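Local coordinates for probable sugar ABC transporter, sugar-binding protein (Streptococcus pneumoniae, PDB 2W7Y) that binds the blood group A-trisaccharide and probably delivers such glycans to an ABC transporter for uptake by the bacterium, at residues Gly394-His397 and Thr398-Asn402; Val384-Val388 and Ser389-Gly393; Ile103-Gly107 and Asn108-Leu112; Lys227-Lys231 and Glu232-Ser236; Val412-Asp415 and Gln416-Ser420. All coordinates share one frame; numbering follows the deposited sequence.

Contact 1. Residues Gly394-His397 and Thr398-Asn402; sequences GDVH and TAIIN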
# COMPACT_ATOMS: atom_id res chain seq x y z
N GLY A 394 6.78 -10.25 0.72
CA GLY A 394 6.28 -10.12 -0.65
C GLY A 394 5.79 -11.40 -1.31
O GLY A 394 4.87 -11.36 -2.13
N ASP A 395 6.41 -12.53 -0.96
CA ASP A 395 6.05 -13.83 -1.52
C ASP A 395 4.68 -14.31 -1.06
O ASP A 395 3.92 -14.87 -1.85
CB ASP A 395 7.11 -14.89 -1.18
CG ASP A 395 8.39 -14.72 -1.99
OD1 ASP A 395 8.37 -14.02 -3.02
OD2 ASP A 395 9.42 -15.30 -1.58
N VAL A 396 4.38 -14.10 0.22
CA VAL A 396 3.09 -14.47 0.81
C VAL A 396 1.99 -13.59 0.21
O VAL A 396 0.93 -14.09 -0.18
CB VAL A 396 3.13 -14.41 2.36
CG1 VAL A 396 1.74 -14.52 2.97
CG2 VAL A 396 4.04 -15.50 2.92
N HIS A 397 2.27 -12.29 0.14
CA HIS A 397 1.42 -11.30 -0.55
C HIS A 397 0.98 -11.78 -1.95
O HIS A 397 -0.22 -11.91 -2.21
CB HIS A 397 2.20 -9.97 -0.60
CG HIS A 397 1.53 -8.88 -1.38
ND1 HIS A 397 0.51 -8.11 -0.87
CD2 HIS A 397 1.78 -8.40 -2.62
CE1 HIS A 397 0.14 -7.22 -1.77
NE2 HIS A 397 0.90 -7.37 -2.84
N THR A 398 1.96 -12.07 -2.81
CA THR A 398 1.73 -12.51 -4.19
C THR A 398 0.96 -13.84 -4.29
O THR A 398 0.04 -13.98 -5.11
CB THR A 398 3.07 -12.60 -4.98
OG1 THR A 398 3.71 -11.32 -4.98
CG2 THR A 398 2.84 -13.04 -6.43
N ALA A 399 1.33 -14.81 -3.45
CA ALA A 399 0.64 -16.11 -3.39
C ALA A 399 -0.84 -15.98 -3.00
O ALA A 399 -1.69 -16.63 -3.60
CB ALA A 399 1.37 -17.06 -2.44
N ILE A 400 -1.12 -15.14 -2.01
CA ILE A 400 -2.50 -14.88 -1.58
C ILE A 400 -3.31 -14.15 -2.65
O ILE A 400 -4.45 -14.52 -2.91
CB ILE A 400 -2.56 -14.14 -0.19
CG1 ILE A 400 -2.05 -15.07 0.91
CG2 ILE A 400 -3.98 -13.66 0.13
CD1 ILE A 400 -1.87 -14.41 2.26
N ILE A 401 -2.71 -13.13 -3.28
CA ILE A 401 -3.33 -12.41 -4.41
C ILE A 401 -3.69 -13.35 -5.56
O ILE A 401 -4.81 -13.28 -6.08
CB ILE A 401 -2.42 -11.25 -4.93
CG1 ILE A 401 -2.50 -10.04 -3.99
CG2 ILE A 401 -2.79 -10.82 -6.36
CD1 ILE A 401 -1.52 -8.94 -4.35
N ASN A 402 -2.76 -14.22 -5.94
CA ASN A 402 -2.99 -15.23 -6.99
C ASN A 402 -4.13 -16.20 -6.65
O ASN A 402 -4.97 -16.50 -7.51
CB ASN A 402 -1.72 -16.02 -7.29
CG ASN A 402 -0.65 -15.20 -8.01
OD1 ASN A 402 0.50 -15.63 -8.11
ND2 ASN A 402 -1.02 -14.03 -8.52

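Contact 2. Residues Val384-Val388 and Ser389-Gly393; sequences VVPTV and SDVWG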
# COMPACT_ATOMS: atom_id res chain seq x y z
N VAL A 384 -6.89 -1.19 13.48
CA VAL A 384 -6.01 -0.92 12.37
C VAL A 384 -4.98 -2.05 12.22
O VAL A 384 -4.39 -2.50 13.21
CB VAL A 384 -5.41 0.52 12.48
CG1 VAL A 384 -3.95 0.52 12.94
CG2 VAL A 384 -5.62 1.30 11.20
N VAL A 385 -4.81 -2.52 10.98
CA VAL A 385 -3.89 -3.62 10.67
C VAL A 385 -2.76 -3.19 9.71
O VAL A 385 -2.92 -2.23 8.96
CB VAL A 385 -4.64 -4.87 10.07
CG1 VAL A 385 -5.56 -5.50 11.10
CG2 VAL A 385 -5.41 -4.51 8.80
N PRO A 386 -1.60 -3.88 9.77
CA PRO A 386 -0.57 -3.65 8.76
C PRO A 386 -0.84 -4.49 7.51
O PRO A 386 -1.71 -5.37 7.54
CB PRO A 386 0.71 -4.13 9.46
CG PRO A 386 0.25 -5.21 10.37
CD PRO A 386 -1.18 -4.89 10.77
N THR A 387 -0.13 -4.22 6.43
CA THR A 387 -0.31 -5.01 5.20
C THR A 387 0.34 -6.37 5.35
O THR A 387 1.40 -6.50 5.97
CB THR A 387 0.27 -4.32 3.96
OG1 THR A 387 1.65 -4.00 4.19
CG2 THR A 387 -0.50 -3.05 3.62
N VAL A 388 -0.31 -7.39 4.78
CA VAL A 388 0.25 -8.73 4.64
C VAL A 388 1.70 -8.67 4.13
O VAL A 388 2.57 -9.37 4.65
CB VAL A 388 -0.62 -9.62 3.70
CG1 VAL A 388 0.14 -10.85 3.22
CG2 VAL A 388 -1.92 -10.03 4.39
N SER A 389 1.93 -7.81 3.14
CA SER A 389 3.24 -7.61 2.54
C SER A 389 4.32 -7.19 3.54
O SER A 389 5.44 -7.69 3.48
CB SER A 389 3.14 -6.58 1.41
OG SER A 389 4.31 -6.59 0.62
N ASP A 390 3.98 -6.27 4.44
CA ASP A 390 4.93 -5.74 5.43
C ASP A 390 5.33 -6.78 6.46
O ASP A 390 6.51 -6.94 6.80
CB ASP A 390 4.35 -4.51 6.13
CG ASP A 390 4.57 -3.22 5.34
OD1 ASP A 390 4.17 -2.15 5.85
OD2 ASP A 390 5.14 -3.27 4.23
N VAL A 391 4.33 -7.50 6.96
CA VAL A 391 4.51 -8.39 8.10
C VAL A 391 4.85 -9.83 7.68
O VAL A 391 5.61 -10.51 8.37
CB VAL A 391 3.28 -8.30 9.07
CG1 VAL A 391 1.98 -8.79 8.40
CG2 VAL A 391 3.54 -9.02 10.38
N TRP A 392 4.31 -10.28 6.54
CA TRP A 392 4.55 -11.65 6.08
C TRP A 392 5.45 -11.76 4.85
O TRP A 392 5.86 -12.86 4.46
CB TRP A 392 3.22 -12.40 5.85
CG TRP A 392 2.31 -12.48 7.06
CD1 TRP A 392 2.65 -12.30 8.38
CD2 TRP A 392 0.91 -12.80 7.06
NE1 TRP A 392 1.55 -12.46 9.19
CE2 TRP A 392 0.47 -12.78 8.40
CE3 TRP A 392 -0.02 -13.10 6.05
CZ2 TRP A 392 -0.86 -13.04 8.76
CZ3 TRP A 392 -1.33 -13.36 6.41
CH2 TRP A 392 -1.74 -13.33 7.75
N GLY A 393 5.77 -10.62 4.23
CA GLY A 393 6.69 -10.58 3.10
C GLY A 393 6.01 -10.59 1.75
O GLY A 393 4.83 -10.90 1.64

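Contact 3. Residues Ile103-Gly107 and Asn108-Leu112; sequences IDLAG and NAVSL. With A2G (2-acetamido-2-deoxy-alpha-D-galactopyranose), chain C; GAL (beta-D-galactopyranose), chain B; FUC (alpha-L-fucopyranose), chain D.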
# COMPACT_ATOMS: atom_id res chain seq x y z
N ILE A 103 16.94 2.24 -3.92
CA ILE A 103 15.65 1.97 -4.56
C ILE A 103 14.49 2.42 -3.67
O ILE A 103 14.50 2.18 -2.47
CB ILE A 103 15.50 0.48 -5.00
CG1 ILE A 103 14.22 0.28 -5.84
CG2 ILE A 103 15.58 -0.48 -3.80
CD1 ILE A 103 14.23 -0.94 -6.75
N ASP A 104 13.53 3.11 -4.27
CA ASP A 104 12.26 3.40 -3.63
C ASP A 104 11.28 2.31 -4.01
O ASP A 104 10.82 2.23 -5.16
CB ASP A 104 11.72 4.79 -4.01
CG ASP A 104 10.31 5.06 -3.44
OD1 ASP A 104 9.56 5.83 -4.08
OD2 ASP A 104 9.95 4.49 -2.38
N LEU A 105 10.97 1.46 -3.04
CA LEU A 105 10.16 0.27 -3.26
C LEU A 105 8.67 0.57 -3.40
O LEU A 105 7.91 -0.29 -3.84
CB LEU A 105 10.42 -0.75 -2.15
CG LEU A 105 11.77 -1.46 -2.24
CD1 LEU A 105 11.98 -2.33 -1.02
CD2 LEU A 105 11.86 -2.30 -3.52
N ALA A 106 8.27 1.78 -3.02
CA ALA A 106 6.91 2.29 -3.24
C ALA A 106 5.81 1.42 -2.64
O ALA A 106 4.76 1.20 -3.26
CB ALA A 106 6.66 2.52 -4.73
N GLY A 107 6.05 0.93 -1.42
CA GLY A 107 5.10 0.06 -0.72
C GLY A 107 5.49 -1.41 -0.74
O GLY A 107 5.06 -2.18 0.12
N ASN A 108 6.30 -1.80 -1.74
CA ASN A 108 6.76 -3.18 -1.88
C ASN A 108 7.70 -3.57 -0.75
O ASN A 108 8.45 -2.74 -0.25
CB ASN A 108 7.45 -3.39 -3.23
CG ASN A 108 6.49 -3.29 -4.40
OD1 ASN A 108 6.62 -2.41 -5.25
ND2 ASN A 108 5.52 -4.20 -4.46
N ALA A 109 7.64 -4.84 -0.35
CA ALA A 109 8.46 -5.34 0.75
C ALA A 109 9.90 -5.60 0.30
O ALA A 109 10.13 -5.96 -0.86
CB ALA A 109 7.86 -6.60 1.35
N VAL A 110 10.84 -5.40 1.22
CA VAL A 110 12.24 -5.75 1.00
C VAL A 110 12.37 -7.26 0.84
O VAL A 110 11.66 -8.03 1.49
CB VAL A 110 13.16 -5.24 2.15
CG1 VAL A 110 14.61 -5.65 1.93
CG2 VAL A 110 13.08 -3.73 2.27
N SER A 111 13.27 -7.68 -0.06
CA SER A 111 13.61 -9.08 -0.22
C SER A 111 14.15 -9.64 1.10
O SER A 111 15.02 -9.04 1.72
CB SER A 111 14.65 -9.25 -1.33
OG SER A 111 15.16 -10.56 -1.35
N LEU A 112 13.61 -10.78 1.52
CA LEU A 112 14.07 -11.46 2.72
C LEU A 112 15.45 -12.09 2.52
O LEU A 112 16.23 -12.20 3.47
CB LEU A 112 13.05 -12.52 3.18
CG LEU A 112 11.66 -12.04 3.66
CD1 LEU A 112 10.77 -13.24 3.98
CD2 LEU A 112 11.75 -11.11 4.87
O5 A2G C . -0.93 1.49 -4.78
C1 A2G C . 0.29 1.02 -4.15
C2 A2G C . 0.44 -0.46 -4.49
N2 A2G C . 1.68 -1.01 -3.92
C3 A2G C . 0.51 -0.64 -6.01
O3 A2G C . 0.76 -2.01 -6.34
C4 A2G C . -0.76 -0.12 -6.67
O4 A2G C . -1.89 -0.90 -6.25
C5 A2G C . -0.97 1.35 -6.25
C6 A2G C . -2.27 1.92 -6.81
O6 A2G C . -2.45 3.23 -6.28
C7 A2G C . 1.68 -2.09 -3.15
O7 A2G C . 0.67 -2.72 -2.82
C8 A2G C . 3.06 -2.52 -2.67
C1 GAL B . 2.59 5.32 -4.56
C2 GAL B . 2.44 3.84 -4.90
C3 GAL B . 1.37 3.18 -4.03
C4 GAL B . 1.53 3.53 -2.55
C5 GAL B . 1.63 5.05 -2.40
C6 GAL B . 1.80 5.53 -0.96
O1 GAL B . 3.76 5.82 -5.17
O2 GAL B . 2.11 3.74 -6.27
O3 GAL B . 1.37 1.79 -4.23
O4 GAL B . 2.68 2.88 -2.06
O5 GAL B . 2.72 5.53 -3.17
O6 GAL B . 1.37 6.88 -0.87
C1 FUC D . 2.96 2.84 -7.03
C2 FUC D . 2.48 2.77 -8.48
C3 FUC D . 2.82 4.07 -9.20
C4 FUC D . 4.33 4.33 -9.13
C5 FUC D . 4.78 4.31 -7.67
C6 FUC D . 6.29 4.44 -7.52
O2 FUC D . 1.09 2.56 -8.50
O3 FUC D . 2.36 4.06 -10.53
O4 FUC D . 5.02 3.34 -9.88
O5 FUC D . 4.35 3.14 -6.99

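Contact 4. Residues Lys227-Lys231 and Glu232-Ser236; sequences KPLTK and EGIES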
# COMPACT_ATOMS: atom_id res chain seq x y z
N LYS A 227 3.13 -10.91 13.76
CA LYS A 227 4.34 -11.71 13.59
C LYS A 227 4.43 -12.23 12.16
O LYS A 227 3.45 -12.15 11.41
CB LYS A 227 4.32 -12.88 14.58
CG LYS A 227 4.15 -12.51 16.06
CD LYS A 227 5.41 -11.86 16.64
CE LYS A 227 5.30 -11.68 18.15
NZ LYS A 227 4.28 -10.66 18.53
N PRO A 228 5.62 -12.74 11.75
CA PRO A 228 5.71 -13.54 10.53
C PRO A 228 4.73 -14.72 10.53
O PRO A 228 4.37 -15.22 11.60
CB PRO A 228 7.15 -14.05 10.55
CG PRO A 228 7.90 -13.04 11.33
CD PRO A 228 6.94 -12.57 12.39
N LEU A 229 4.32 -15.14 9.34
CA LEU A 229 3.33 -16.21 9.20
C LEU A 229 3.90 -17.59 9.54
O LEU A 229 5.02 -17.93 9.14
CB LEU A 229 2.75 -16.19 7.77
CG LEU A 229 1.53 -17.06 7.42
CD1 LEU A 229 0.31 -16.75 8.30
CD2 LEU A 229 1.18 -16.89 5.95
N THR A 230 3.13 -18.37 10.29
CA THR A 230 3.50 -19.73 10.67
C THR A 230 2.47 -20.73 10.14
O THR A 230 1.36 -20.35 9.78
CB THR A 230 3.64 -19.88 12.21
OG1 THR A 230 2.36 -19.72 12.83
CG2 THR A 230 4.63 -18.87 12.78
N LYS A 231 2.85 -22.01 10.10
CA LYS A 231 1.98 -23.09 9.62
C LYS A 231 0.68 -23.19 10.42
O LYS A 231 -0.40 -23.33 9.85
CB LYS A 231 2.71 -24.43 9.63
CG LYS A 231 3.76 -24.59 8.54
CD LYS A 231 4.77 -25.67 8.88
CE LYS A 231 4.35 -27.03 8.36
NZ LYS A 231 4.61 -27.17 6.90
N GLU A 232 0.80 -23.10 11.74
CA GLU A 232 -0.35 -23.09 12.64
C GLU A 232 -1.21 -21.83 12.46
O GLU A 232 -2.42 -21.88 12.62
CB GLU A 232 0.08 -23.25 14.11
CG GLU A 232 1.42 -22.60 14.48
CD GLU A 232 2.63 -23.49 14.21
OE1 GLU A 232 2.60 -24.69 14.56
OE2 GLU A 232 3.63 -22.98 13.64
N GLY A 233 -0.56 -20.72 12.11
CA GLY A 233 -1.27 -19.47 11.80
C GLY A 233 -2.08 -19.58 10.51
O GLY A 233 -3.17 -19.04 10.41
N ILE A 234 -1.53 -20.29 9.53
CA ILE A 234 -2.23 -20.58 8.29
C ILE A 234 -3.49 -21.46 8.52
O ILE A 234 -4.25 -21.70 7.58
CB ILE A 234 -1.26 -21.25 7.26
CG1 ILE A 234 -0.14 -20.29 6.86
CG2 ILE A 234 -1.99 -21.71 6.01
CD1 ILE A 234 1.10 -20.97 6.28
N GLU A 235 -3.73 -21.88 9.76
CA GLU A 235 -4.56 -23.07 9.95
C GLU A 235 -5.45 -23.34 11.19
O GLU A 235 -6.30 -24.22 11.07
CB GLU A 235 -3.61 -24.28 9.83
CG GLU A 235 -4.28 -25.63 9.61
CD GLU A 235 -3.42 -26.78 10.04
OE1 GLU A 235 -2.18 -26.60 10.10
OE2 GLU A 235 -3.97 -27.87 10.33
N SER A 236 -5.42 -22.60 12.30
CA SER A 236 -6.04 -21.27 12.49
C SER A 236 -7.36 -21.06 11.72
O SER A 236 -7.38 -20.84 10.51
CB SER A 236 -5.07 -20.07 12.54
OG SER A 236 -5.23 -19.21 11.42

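Contact 5. Residues Val412-Asp415 and Gln416-Ser420; sequences VDVD and QKVKS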
# COMPACT_ATOMS: atom_id res chain seq x y z
N VAL A 412 -14.71 -23.09 -9.61
CA VAL A 412 -13.84 -23.41 -8.48
C VAL A 412 -14.68 -23.59 -7.23
O VAL A 412 -15.51 -22.74 -6.90
CB VAL A 412 -12.76 -22.31 -8.28
CG1 VAL A 412 -11.92 -22.58 -7.03
CG2 VAL A 412 -11.85 -22.22 -9.49
N ASP A 413 -14.48 -24.71 -6.55
CA ASP A 413 -15.10 -24.96 -5.25
C ASP A 413 -14.31 -24.21 -4.18
O ASP A 413 -13.09 -24.40 -4.07
CB ASP A 413 -15.14 -26.46 -4.94
CG ASP A 413 -15.72 -26.76 -3.57
OD1 ASP A 413 -16.94 -26.59 -3.39
OD2 ASP A 413 -14.96 -27.18 -2.69
N VAL A 414 -15.00 -23.36 -3.42
CA VAL A 414 -14.35 -22.51 -2.41
C VAL A 414 -13.67 -23.31 -1.30
O VAL A 414 -12.53 -23.02 -0.94
CB VAL A 414 -15.34 -21.46 -1.80
CG1 VAL A 414 -14.67 -20.62 -0.73
CG2 VAL A 414 -15.91 -20.56 -2.89
N ASP A 415 -14.37 -24.32 -0.77
CA ASP A 415 -13.85 -25.15 0.32
C ASP A 415 -12.48 -25.77 0.02
O ASP A 415 -11.55 -25.63 0.82
CB ASP A 415 -14.86 -26.24 0.70
CG ASP A 415 -15.92 -25.74 1.66
OD1 ASP A 415 -15.71 -24.71 2.33
OD2 ASP A 415 -16.99 -26.39 1.76
N GLN A 416 -12.37 -26.45 -1.12
CA GLN A 416 -11.12 -27.11 -1.49
C GLN A 416 -10.08 -26.15 -2.04
O GLN A 416 -8.89 -26.46 -2.05
CB GLN A 416 -11.37 -28.29 -2.45
CG GLN A 416 -12.01 -27.92 -3.77
CD GLN A 416 -12.39 -29.13 -4.62
OE1 GLN A 416 -11.86 -29.32 -5.68
NE2 GLN A 416 -13.29 -29.92 -4.13
N LYS A 417 -10.53 -24.97 -2.49
CA LYS A 417 -9.61 -23.89 -2.86
C LYS A 417 -8.93 -23.30 -1.63
O LYS A 417 -7.73 -23.04 -1.65
CB LYS A 417 -10.33 -22.80 -3.66
CG LYS A 417 -9.40 -21.73 -4.23
CD LYS A 417 -8.46 -22.30 -5.29
CE LYS A 417 -7.44 -21.28 -5.74
NZ LYS A 417 -6.61 -21.81 -6.86
N VAL A 418 -9.71 -23.09 -0.57
CA VAL A 418 -9.18 -22.63 0.72
C VAL A 418 -8.10 -23.61 1.21
O VAL A 418 -7.00 -23.19 1.58
CB VAL A 418 -10.30 -22.47 1.79
CG1 VAL A 418 -9.72 -22.41 3.20
CG2 VAL A 418 -11.14 -21.24 1.52
N LYS A 419 -8.42 -24.90 1.16
CA LYS A 419 -7.50 -25.95 1.60
C LYS A 419 -6.22 -26.00 0.77
O LYS A 419 -5.12 -26.16 1.32
CB LYS A 419 -8.18 -27.32 1.60
CG LYS A 419 -7.57 -28.29 2.59
CD LYS A 419 -7.48 -29.69 2.04
CE LYS A 419 -6.39 -30.48 2.74
NZ LYS A 419 -6.09 -31.76 2.06
N SER A 420 -6.36 -25.86 -0.55
CA SER A 420 -5.20 -25.89 -1.45
C SER A 420 -4.38 -24.60 -1.36
O SER A 420 -3.17 -24.62 -1.57
CB SER A 420 -5.62 -26.20 -2.90
OG SER A 420 -5.98 -25.02 -3.61

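Contact 1. Residues Gly394-His397 and Thr398-Asn402
The imidazole of His-397 carries the methyl end of Ile-401 over one of its faces, one helical turn further on. CD1 of Ile-401 stands 3.6 Å from the centroid of the His-397 ring and 28° off its normal, a CH-pi contact displaced toward the rim, where NE2 of His-397 is the closest ring atom to that CD1 at 3.3 Å. Two torsions make the meeting possible: chi1 of 175° sets CG of His-397 beside the carbonyl carbon, and the ring stands out from the helix where Ile-401 CD1 can cover it, while the Ile-401 side chain, with CG1 beside its own N, reaches back to it. Ile-208 of helix 207-215 also packs on both side chains.

On another flank Val-396 and Ile-400 run side by side and point the same way, CG1 of Val-396 lying 3.7 Å from CD1 of Ile-400. Ile-400 is buried against Phe-211 and Leu-425, while Val-396 touches Leu-229 and Val-388.

The carbonyl of Gly-394 is gripped twice. Thr-398 N donates to Gly-394 O at 3.1 Å, and Thr-398 OG1 donates to the same Gly-394 O, also at 3.1 Å, from the opposite face of the carbonyl plane. Having OG1 beside the backbone N (chi1 -58°) turns the hydroxyl back along the helix and satisfies it within one turn. Ala-399, Ile-400 and Ile-401 continue the i to i+4 backbone ladder.

These are the first turns of helix 394-406, with a threonine hydroxyl bonded back to the carbonyl four residues earlier; the His-397 side chain comes within about 5 Å of the bound N-acetylgalactosamine residue.

Contact 2. Residues Val384-Val388 and Ser389-Gly393
Thr-387 meets Asp-390 because its OG1 is set between the backbone N and the carbonyl carbon (chi1 54°), which swings the hydroxyl over the start of the helix. There it accepts from Asp-390 N, 3.3 Å from Thr-387 OG1, at an N-H...O angle of 145°. The Asp-390 side chain, with CG beside its own N (chi1 -84°), folds back over the same oxygen, its CG lying 3.2 Å from Thr-387 OG1; OD1 of Asp-390 is instead bonded to the backbone N of Gly-308.

The carbonyl of Thr-387 opens the helical bonding, receiving Val-391 N at 3.3 Å from Thr-387 O. The next bond is shorter, with Trp-392 N 2.7 Å from Val-388 O. Above it the Val-388 and Trp-392 side chains slant across each other, CG1 of the valine 3.6 Å from CE3 of the indole. NE1 of Trp-392 is bonded to the carbonyl of Leu-224, which fixes the far side of the ring.

Gly-393, with positive phi, leaves the helical conformation and stands at the N-cap position of helix 394-406. The arrangement is a threonine N-cap on a short helix, leading from strand 383-385 into a glycine link between two consecutive helices.

Contact 3. Residues Ile103-Gly107 and Asn108-Leu112
Part of the glycan pocket is formed by a type I' beta turn, Leu-105 to Asn-108, following strand 102-104. Asn-108 N closes it, donating to Leu-105 O at 3.0 Å; the donor stands well above the carbonyl plane, with a C=O...N angle of 115°. Just before it, Asp-104 OD2 accepts from Ala-106 N at 3.3 Å, an Asx turn in which the donor lies above the carboxylate plane.

Three residues of the turn touch the trisaccharide. The carbonyl of Ala-106 points at the galactose and accepts from its O4, 2.9 Å from Ala-106 O. CB of the same alanine rests against the fucose, 3.3 Å from its ring oxygen O5. The acetamido methyl C8 of the N-acetylgalactosamine packs on the backbone, 3.3 Å from C of Gly-107 and 3.4 Å from N of Asn-108. Gly-107, at positive phi and without a side chain, brings its backbone close to galactose O4 and this methyl. Glu-205, Arg-209 and Asn-279 bond the same N-acetylgalactosamine elsewhere.

Behind the turn, Leu-105 crosses Val-110 at about a right angle, its CD1 3.7 Å from CG2 of Val-110, and both pack on Thr-312 of strand 311-313.

Recognition here rests on a backbone acceptor, with the methyl of Ala-106 and the peptide of Gly-107 and Asn-108 packed on the sugars. An acceptor held by the turn would favour a galactose hydroxyl at that position, while packing against the N-acetyl methyl probably adds to the fit.

Contact 4. Residues Lys227-Lys231 and Glu232-Ser236
Leu-229 lies against Ile-234 through its branched end. From CB the chain runs anti to the backbone N (chi1 -170°), carrying CG to 3.7 Å from CG1 of Ile-234. Beyond it both methyls lie about equally far from that atom, on the same side: CD1 of Leu-229 is 3.8 Å from Ile-234 CG1, and CD2 of Leu-229 matches that distance to it, while CD2 also nears the CD1 of Ile-234. The two side chains cross at about a right angle.

Between them the backbone makes a single helix-like turn. Ile-234 N donates to Thr-230 O at 2.9 Å, and the threonine hydroxyl helps from the side, Gly-233 N donating to Thr-230 OG1 at 3.2 Å. The bare CA of Gly-233 suits this closeness to Thr-230. On the outer side Glu-232 doubles back, bent at chi2 (-86°), so that its OE2 lies 3.4 Å from CB of Thr-230.

This turn belongs to the loop joining helix 219-224 to helix 237-252. Its apolar side faces the C-terminal helices: Leu-229 packs on Val-396 of helix 394-406 and on Trp-392, whereas Ile-234 touches Leu-425 and Lys-426 of helix 414-427 and its carbonyl accepts from Gln-422.

Contact 5. Residues Val412-Asp415 and Gln416-Ser420
Asp-413 and Gln-416 meet at the N-cap of helix 414-427. Gln-416 N donates to Asp-413 OD2 at 3.1 Å with an N-H...O angle of 161°, reaching the oxygen on its anti side and tilted out of the carboxylate plane. CG of the aspartate lies anti to its backbone N (chi1 177°), placing OD2 above the first turn. The glutamine chain rises across it nearly at right angles, CG of Gln-416 coming 3.2 Å from Asp-413 OD2, and the carboxylate and amide planes stand 76° apart.

The main chain of Asp-413 also takes part, its O accepting from Lys-417 N at 3.1 Å. Val-418 N to Val-414 O, at 2.8 Å, and Lys-419 N to Asp-415 O follow in regular helical order. Alongside the cap, CG1 of Val-412 packs on CB of Lys-417, 3.7 Å away, and on the next carbons of that bent chain.

One shell out, the lysine continues to Glu-406, with which its NZ forms a salt bridge. Asp-415 is paired likewise with Lys-244 of helix 237-252, whose side also receives Val-414 and Val-418, and Gln-251 of that helix bonds the carbonyl of Val-412.

As an N-cap, the Asp-413 carboxylate occupies one of the helix's first amide donors, and its negative charge probably interacts favourably with the positive end of the helix dipole; Asp-415 may add to this, though its charge is partly balanced by Lys-244.

In the fold
Along the chain the order is contact 3, contact 4, contact 2, contact 1, contact 5. Contacts 2 and 1 are consecutive, helix 388-392 running into helix 394-406 with centres about 11 Å apart, and Val-388 packs against Val-396 and Ile-400. Contact 3, on the strand 102-104 sheet, touches both through Ala-109, while contact 4 joins them through Leu-229, which meets Val-396 and Trp-392. Contact 5 stands apart, its centre about 17 Å from that of contact 1 and 31 Å from that of contact 3. The glycan is touched by contact 3 and approached by His-397 and Ser-389; contacts 4 and 5 lie toward the periphery, consistent with structural packing.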